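Cypemycin cysteine dehydrogenase (decarboxylating) (Streptomyces sp, PDB 6JDD) catalyses the oxidative decarboxylation of the C-terminal cysteine of the cypemycin precursor, an FAD-dependent step in linaridin biosynthesis. Local coordinates at residues L23-I28 / R50-R55; H29-F34 / L38-S43. All coordinates share one frame; numbering follows the deposited sequence.

How the contacts relate
Both contacts use helix 24-34. Contact 1 joins segment 23-28, at the N-terminal end of the helix, to the loop that leads into helix 54-60. Contact 2 joins its last turns (29-34) to strand 39-44, which follows it in the chain. Contact 2 is therefore nested inside the loop closed by contact 1. Their centres are 12 Å apart, and the two touch where I28 CD1 meets V40 CG1 at 4.2 Å. Contact 1 reaches the cofactor directly, since F51 CZ lies 3.6 Å from FAD C7. Contact 2 is more remote: the R32 side chain is about 13 Å from a bound FAD. One helix thus packs on strand 39-44 and touches the loop before helix 54-60.

Contact 1: L23-I28 / R50-R55; sequences LVPWWI and RFLAVR. With FAD (flavin-adenine dinucleotide), chain B.
L52 joins the loop 50-55 to the N-terminal part of helix 24-34 through one methyl group, CD2. This apolar contact is small. CD2 approaches P25 CD at 4.3 Å and V24 CB at 4.5 Å. Both spacings are long for packing, and the segments bury just 93 Å² between them. V15 of strand 10-15 touches both V24 and L52, while L57 of helix 54-60 packs on L52.

The aromatic contact is with the cofactor. F51 has CG anti to its own carbonyl carbon (chi1 -65°), which turns the ring away from L52 and to the flavin. Its CZ lies 3.6 Å from C7 of the FAD dimethylbenzene ring. The same CZ is 3.7 Å from the methyl C7M. The other flavin methyl, C8M, lies in plane at the edge of the phenyl ring. Cutting this side chain back to an alanine here is likely to open a gap beside the methylated end of the flavin and leave C7 and its methyl without the phenyl carbon that touches them.

The R50 guanidinium turns an edge to FAD O2'. Other polar and ring contacts reach neighbouring subunits. R50 NH1 makes a salt bridge to D71 of a third subunit. W26 stacks on W26 of a second subunit.

The chemistry between helix and loop is wholly apolar. It rests on loose burial of apolar groups, not on directional bonds. In this flavoprotein domain, adjacent loop residues thus face two ways: L52 to the protein interior and F51 to the FAD pocket.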
loop_
_atom_site.group_PDB
_atom_site.type_symbol
_atom_site.label_atom_id
_atom_site.label_comp_id
_atom_site.label_asym_id
_atom_site.label_seq_id
_atom_site.Cartn_x
_atom_site.Cartn_y
_atom_site.Cartn_z
ATOM N N LEU A 23 11.455 15.841 -26.696
ATOM C CA LEU A 23 12.541 16.551 -27.417
ATOM C C LEU A 23 12.990 17.821 -26.680
ATOM O O LEU A 23 14.000 18.370 -27.067
ATOM C CB LEU A 23 12.039 16.935 -28.800
ATOM C CG LEU A 23 12.241 15.899 -29.892
ATOM C CD1 LEU A 23 11.787 14.532 -29.451
ATOM C CD2 LEU A 23 11.475 16.308 -31.144
ATOM N N VAL A 24 12.273 18.270 -25.652
ATOM C CA VAL A 24 12.553 19.550 -24.958
ATOM C C VAL A 24 13.900 19.476 -24.255
ATOM O O VAL A 24 14.632 20.443 -24.352
ATOM C CB VAL A 24 11.406 19.928 -24.012
ATOM C CG1 VAL A 24 11.736 21.114 -23.121
ATOM C CG2 VAL A 24 10.189 20.242 -24.829
ATOM N N PRO A 25 14.289 18.401 -23.511
ATOM C CA PRO A 25 15.606 18.383 -22.858
ATOM C C PRO A 25 16.778 18.637 -23.825
ATOM O O PRO A 25 17.691 19.356 -23.465
ATOM C CB PRO A 25 15.701 16.977 -22.285
ATOM C CG PRO A 25 14.255 16.605 -22.045
ATOM C CD PRO A 25 13.517 17.187 -23.219
ATOM N N TRP A 26 16.693 18.110 -25.044
ATOM C CA TRP A 26 17.680 18.432 -26.113
ATOM C C TRP A 26 17.709 19.952 -26.388
ATOM O O TRP A 26 18.814 20.543 -26.385
ATOM C CB TRP A 26 17.383 17.617 -27.376
ATOM C CG TRP A 26 18.450 17.722 -28.411
ATOM C CD1 TRP A 26 19.466 16.844 -28.620
ATOM C CD2 TRP A 26 18.616 18.775 -29.372
ATOM N NE1 TRP A 26 20.245 17.272 -29.658
ATOM C CE2 TRP A 26 19.754 18.452 -30.136
ATOM C CE3 TRP A 26 17.911 19.942 -29.664
ATOM C CZ2 TRP A 26 20.217 19.252 -31.170
ATOM C CZ3 TRP A 26 18.356 20.735 -30.702
ATOM C CH2 TRP A 26 19.488 20.386 -31.445
ATOM N N TRP A 27 16.549 20.570 -26.600
ATOM C CA TRP A 27 16.440 22.037 -26.830
ATOM C C TRP A 27 16.871 22.856 -25.609
ATOM O O TRP A 27 17.493 23.894 -25.793
ATOM C CB TRP A 27 15.019 22.386 -27.234
ATOM C CG TRP A 27 14.779 22.012 -28.648
ATOM C CD1 TRP A 27 14.087 20.940 -29.122
ATOM C CD2 TRP A 27 15.342 22.679 -29.776
ATOM N NE1 TRP A 27 14.137 20.913 -30.489
ATOM C CE2 TRP A 27 14.901 21.979 -30.919
ATOM C CE3 TRP A 27 16.154 23.798 -29.925
ATOM C CZ2 TRP A 27 15.238 22.386 -32.212
ATOM C CZ3 TRP A 27 16.505 24.185 -31.204
ATOM C CH2 TRP A 27 16.042 23.492 -32.332
ATOM N N ILE A 28 16.514 22.455 -24.398
ATOM C CA ILE A 28 17.022 23.137 -23.168
ATOM C C ILE A 28 18.558 23.041 -23.160
ATOM O O ILE A 28 19.213 24.071 -22.928
ATOM C CB ILE A 28 16.418 22.557 -21.875
ATOM C CG1 ILE A 28 14.888 22.665 -21.840
ATOM C CG2 ILE A 28 17.065 23.210 -20.647
ATOM C CD1 ILE A 28 14.378 24.070 -21.799
ATOM N N ARG A 50 4.945 12.367 -18.441
ATOM C CA ARG A 50 4.855 10.985 -18.984
ATOM C C ARG A 50 5.739 10.877 -20.222
ATOM O O ARG A 50 5.875 9.763 -20.701
ATOM C CB ARG A 50 3.417 10.603 -19.391
ATOM C CG ARG A 50 2.411 10.504 -18.240
ATOM C CD ARG A 50 0.973 10.173 -18.697
ATOM N NE ARG A 50 0.260 11.181 -19.522
ATOM C CZ ARG A 50 -0.983 11.692 -19.293
ATOM N NH1 ARG A 50 -1.702 11.312 -18.251
ATOM N NH2 ARG A 50 -1.515 12.601 -20.113
ATOM N N PHE A 51 6.216 12.002 -20.771
ATOM C CA PHE A 51 6.998 12.004 -22.038
ATOM C C PHE A 51 8.437 12.458 -21.815
ATOM O O PHE A 51 9.270 12.255 -22.715
ATOM C CB PHE A 51 6.310 12.845 -23.106
ATOM C CG PHE A 51 4.973 12.290 -23.541
ATOM C CD1 PHE A 51 4.813 10.938 -23.830
ATOM C CD2 PHE A 51 3.864 13.124 -23.656
ATOM C CE1 PHE A 51 3.581 10.445 -24.229
ATOM C CE2 PHE A 51 2.627 12.630 -24.027
ATOM C CZ PHE A 51 2.489 11.293 -24.313
ATOM N N LEU A 52 8.720 13.039 -20.656
ATOM C CA LEU A 52 10.112 13.367 -20.281
ATOM C C LEU A 52 10.308 13.147 -18.784
ATOM O O LEU A 52 9.338 12.844 -18.103
ATOM C CB LEU A 52 10.446 14.787 -20.718
ATOM C CG LEU A 52 9.626 15.903 -20.101
ATOM C CD1 LEU A 52 9.912 16.041 -18.626
ATOM C CD2 LEU A 52 9.972 17.207 -20.790
ATOM N N ALA A 53 11.546 13.264 -18.313
ATOM C CA ALA A 53 11.877 13.113 -16.892
ATOM C C ALA A 53 12.193 14.500 -16.324
ATOM O O ALA A 53 13.146 15.157 -16.797
ATOM C CB ALA A 53 13.009 12.127 -16.765
ATOM N N VAL A 54 11.444 14.907 -15.302
ATOM C CA VAL A 54 11.703 16.208 -14.625
ATOM C C VAL A 54 13.142 16.218 -14.093
ATOM O O VAL A 54 13.772 17.309 -14.098
ATOM C CB VAL A 54 10.664 16.448 -13.524
ATOM C CG1 VAL A 54 10.959 17.711 -12.749
ATOM C CG2 VAL A 54 9.289 16.525 -14.142
ATOM N N ARG A 55 13.611 15.068 -13.598
ATOM C CA ARG A 55 14.973 14.940 -13.011
ATOM C C ARG A 55 16.024 15.426 -14.016
ATOM O O ARG A 55 16.931 16.176 -13.604
ATOM C CB ARG A 55 15.241 13.489 -12.599
ATOM C CG ARG A 55 15.423 13.292 -11.101
ATOM C CD ARG A 55 15.739 11.853 -10.742
ATOM N NE ARG A 55 14.573 11.138 -10.244
ATOM C CZ ARG A 55 13.689 10.510 -11.012
ATOM N NH1 ARG A 55 12.661 9.887 -10.463
ATOM N NH2 ARG A 55 13.836 10.510 -12.324
HETATM P PA FAD B . -2.204 18.825 -17.755
HETATM O O1A FAD B . -1.846 19.626 -16.546
HETATM O O2A FAD B . -1.616 17.462 -17.900
HETATM O O5B FAD B . -3.801 18.731 -17.877
HETATM C C5B FAD B . -4.478 17.609 -17.257
HETATM C C4B FAD B . -5.914 17.984 -16.980
HETATM O O4B FAD B . -6.235 17.658 -15.603
HETATM C C3B FAD B . -6.265 19.469 -17.147
HETATM O O3B FAD B . -7.577 19.634 -17.671
HETATM C C2B FAD B . -6.162 19.998 -15.714
HETATM O O2B FAD B . -6.941 21.155 -15.501
HETATM C C1B FAD B . -6.694 18.806 -14.927
HETATM N N9A FAD B . -6.211 18.747 -13.553
HETATM C C8A FAD B . -5.886 19.800 -12.733
HETATM N N7A FAD B . -5.481 19.408 -11.547
HETATM C C5A FAD B . -5.545 18.020 -11.592
HETATM C C6A FAD B . -5.248 17.020 -10.647
HETATM N N6A FAD B . -4.805 17.271 -9.418
HETATM N N1A FAD B . -5.427 15.733 -11.028
HETATM C C2A FAD B . -5.873 15.486 -12.267
HETATM N N3A FAD B . -6.185 16.342 -13.237
HETATM C C4A FAD B . -5.996 17.607 -12.827
HETATM N N1 FAD B . -2.293 16.976 -27.370
HETATM C C2 FAD B . -1.985 18.040 -28.147
HETATM O O2 FAD B . -2.607 19.100 -28.046
HETATM N N3 FAD B . -0.985 17.995 -29.067
HETATM C C4 FAD B . -0.229 16.865 -29.263
HETATM O O4 FAD B . 0.661 16.868 -30.101
HETATM C C4X FAD B . -0.519 15.736 -28.473
HETATM N N5 FAD B . 0.192 14.651 -28.646
HETATM C C5X FAD B . -0.110 13.567 -27.866
HETATM C C6 FAD B . 0.644 12.393 -28.037
HETATM C C7 FAD B . 0.396 11.266 -27.290
HETATM C C7M FAD B . 1.224 10.024 -27.500
HETATM C C8 FAD B . -0.639 11.286 -26.323
HETATM C C8M FAD B . -0.929 10.064 -25.491
HETATM C C9 FAD B . -1.386 12.433 -26.145
HETATM C C9A FAD B . -1.140 13.588 -26.905
HETATM N N10 FAD B . -1.875 14.763 -26.750
HETATM C C10 FAD B . -1.593 15.873 -27.524
HETATM C "C1'" FAD B . -2.960 14.822 -25.755
HETATM C "C2'" FAD B . -2.531 15.530 -24.484
HETATM O "O2'" FAD B . -1.530 14.763 -23.822
HETATM C "C3'" FAD B . -3.720 15.734 -23.542
HETATM O "O3'" FAD B . -4.621 16.675 -24.117
HETATM C "C4'" FAD B . -3.320 16.212 -22.144
HETATM O "O4'" FAD B . -4.489 16.351 -21.333
HETATM C "C5'" FAD B . -2.573 17.526 -22.173
HETATM O "O5'" FAD B . -2.392 18.011 -20.815
HETATM P P FAD B . -1.423 19.262 -20.552
HETATM O O1P FAD B . -1.797 20.355 -21.496
HETATM O O2P FAD B . -0.013 18.771 -20.539
HETATM O O3P FAD B . -1.848 19.682 -19.064
#

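Contact 2: H29-F34 / L38-S43; sequences HWLREF and LVVNVS
L31 meets L38 and V40 with the two branches of its side chain, and these three residues make most of the contact. L31 has CG anti to the backbone N (chi1 -179°), which sends its fork across to the strand side. L38 presents CD2 to that fork. The methyl is 3.9 Å from L31 CD1 and 4.0 Å from L31 CG, so it rests against the branch point as well as its end. The two side chains cross at a slant.

V40 points the same way as L38, two residues on. Its CG2 lies 4.0 Å from L31 CD2. The same methyl is 4.1 Å from R32 CD, and so sits beside the neighbouring helix residue too. R32 meets V40 with aliphatic carbon. Its bend at chi2 (-85°) puts CD beside V40, and the further bend at chi3 turns NE. The L38 carbonyl lies obliquely to the guanidinium, with NH1 4.4 Å from L38 O, too long for a bond. The polar groups are bound otherwise: R32 NE donates to the backbone O of L60, N62 ND2 donates to L38 O, and N62 OD1 accepts from V40 N.

The segments bury 182 Å² in all. This is the return half of a beta-alpha-beta crossover: strand 10-15, helix 24-34, strand 39-44. V39 and N41 pair with strand 10-15 by backbone bonds, V42 pairs with K64 on the other side, and L176 of helix 172-185 also touches L31.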
loop_
_atom_site.group_PDB
_atom_site.type_symbol
_atom_site.label_atom_id
_atom_site.label_comp_id
_atom_site.label_asym_id
_atom_site.label_seq_id
_atom_site.Cartn_x
_atom_site.Cartn_y
_atom_site.Cartn_z
ATOM N N HIS A 29 19.129 21.861 -23.416
ATOM C CA HIS A 29 20.597 21.676 -23.482
ATOM C C HIS A 29 21.174 22.637 -24.527
ATOM O O HIS A 29 22.127 23.338 -24.195
ATOM C CB HIS A 29 20.924 20.218 -23.773
ATOM C CG HIS A 29 22.388 19.977 -23.925
ATOM N ND1 HIS A 29 23.261 20.120 -22.851
ATOM C CD2 HIS A 29 23.125 19.620 -24.998
ATOM C CE1 HIS A 29 24.464 19.850 -23.260
ATOM N NE2 HIS A 29 24.408 19.540 -24.568
ATOM N N TRP A 30 20.595 22.681 -25.730
ATOM C CA TRP A 30 20.978 23.626 -26.824
ATOM C C TRP A 30 20.983 25.084 -26.323
ATOM O O TRP A 30 22.024 25.783 -26.440
ATOM C CB TRP A 30 20.058 23.473 -28.045
ATOM C CG TRP A 30 20.267 24.497 -29.122
ATOM C CD1 TRP A 30 21.098 24.388 -30.202
ATOM C CD2 TRP A 30 19.629 25.787 -29.240
ATOM N NE1 TRP A 30 21.035 25.520 -30.962
ATOM C CE2 TRP A 30 20.155 26.400 -30.396
ATOM C CE3 TRP A 30 18.678 26.483 -28.486
ATOM C CZ2 TRP A 30 19.754 27.669 -30.813
ATOM C CZ3 TRP A 30 18.297 27.743 -28.884
ATOM C CH2 TRP A 30 18.826 28.326 -30.036
ATOM N N LEU A 31 19.871 25.537 -25.760
ATOM C CA LEU A 31 19.770 26.925 -25.256
ATOM C C LEU A 31 20.829 27.174 -24.166
ATOM O O LEU A 31 21.422 28.239 -24.174
ATOM C CB LEU A 31 18.348 27.141 -24.744
ATOM C CG LEU A 31 18.042 28.532 -24.198
ATOM C CD1 LEU A 31 18.249 29.595 -25.264
ATOM C CD2 LEU A 31 16.633 28.562 -23.652
ATOM N N ARG A 32 21.118 26.221 -23.285
ATOM C CA ARG A 32 22.143 26.425 -22.211
ATOM C C ARG A 32 23.543 26.596 -22.825
ATOM O O ARG A 32 24.313 27.359 -22.267
ATOM C CB ARG A 32 22.089 25.265 -21.214
ATOM C CG ARG A 32 20.732 25.116 -20.536
ATOM C CD ARG A 32 20.561 25.984 -19.323
ATOM N NE ARG A 32 21.460 25.501 -18.300
ATOM C CZ ARG A 32 22.646 26.007 -18.014
ATOM N NH1 ARG A 32 23.120 27.063 -18.661
ATOM N NH2 ARG A 32 23.344 25.457 -17.047
ATOM N N GLU A 33 23.878 25.895 -23.907
ATOM C CA GLU A 33 25.212 25.986 -24.560
ATOM C C GLU A 33 25.256 27.240 -25.435
ATOM O O GLU A 33 26.244 27.988 -25.366
ATOM C CB GLU A 33 25.526 24.747 -25.411
ATOM C CG GLU A 33 25.608 23.453 -24.609
ATOM C CD GLU A 33 26.895 23.220 -23.822
ATOM O OE1 GLU A 33 27.501 22.128 -24.009
ATOM O OE2 GLU A 33 27.284 24.103 -23.009
ATOM N N PHE A 34 24.222 27.457 -26.239
ATOM C CA PHE A 34 24.075 28.675 -27.068
ATOM C C PHE A 34 24.174 29.948 -26.202
ATOM O O PHE A 34 24.732 30.941 -26.668
ATOM C CB PHE A 34 22.757 28.574 -27.822
ATOM C CG PHE A 34 22.502 29.730 -28.741
ATOM C CD1 PHE A 34 23.335 29.939 -29.831
ATOM C CD2 PHE A 34 21.453 30.612 -28.509
ATOM C CE1 PHE A 34 23.117 31.008 -30.684
ATOM C CE2 PHE A 34 21.233 31.671 -29.370
ATOM C CZ PHE A 34 22.068 31.867 -30.453
ATOM N N LEU A 38 22.233 32.874 -19.629
ATOM C CA LEU A 38 20.760 32.882 -19.478
ATOM C C LEU A 38 20.340 31.961 -18.335
ATOM O O LEU A 38 20.785 30.832 -18.325
ATOM C CB LEU A 38 20.140 32.418 -20.791
ATOM C CG LEU A 38 18.616 32.465 -20.863
ATOM C CD1 LEU A 38 18.072 33.836 -20.500
ATOM C CD2 LEU A 38 18.172 32.083 -22.256
ATOM N N VAL A 39 19.515 32.442 -17.414
ATOM C CA VAL A 39 18.846 31.579 -16.401
ATOM C C VAL A 39 17.530 31.047 -16.985
ATOM O O VAL A 39 16.671 31.856 -17.342
ATOM C CB VAL A 39 18.626 32.330 -15.076
ATOM C CG1 VAL A 39 17.791 31.532 -14.086
ATOM C CG2 VAL A 39 19.937 32.696 -14.445
ATOM N N VAL A 40 17.379 29.727 -17.051
ATOM C CA VAL A 40 16.207 29.046 -17.655
ATOM C C VAL A 40 15.452 28.344 -16.531
ATOM O O VAL A 40 15.982 27.403 -15.948
ATOM C CB VAL A 40 16.658 28.060 -18.738
ATOM C CG1 VAL A 40 15.501 27.322 -19.394
ATOM C CG2 VAL A 40 17.490 28.732 -19.786
ATOM N N ASN A 41 14.256 28.816 -16.236
ATOM C CA ASN A 41 13.290 28.136 -15.340
ATOM C C ASN A 41 12.381 27.237 -16.177
ATOM O O ASN A 41 12.133 27.543 -17.337
ATOM C CB ASN A 41 12.469 29.134 -14.525
ATOM C CG ASN A 41 13.334 30.153 -13.823
ATOM O OD1 ASN A 41 14.045 29.838 -12.872
ATOM N ND2 ASN A 41 13.258 31.389 -14.282
ATOM N N VAL A 42 11.910 26.150 -15.593
ATOM C CA VAL A 42 11.075 25.171 -16.327
ATOM C C VAL A 42 9.961 24.654 -15.421
ATOM O O VAL A 42 10.224 24.280 -14.263
ATOM C CB VAL A 42 11.920 24.009 -16.869
ATOM C CG1 VAL A 42 11.077 23.088 -17.729
ATOM C CG2 VAL A 42 13.125 24.486 -17.656
ATOM N N SER A 43 8.754 24.663 -15.951
ATOM C CA SER A 43 7.564 24.019 -15.341
ATOM C C SER A 43 7.125 22.881 -16.267
ATOM O O SER A 43 7.284 22.985 -17.473
ATOM C CB SER A 43 6.445 25.012 -15.050
ATOM O OG SER A 43 5.968 25.657 -16.224
#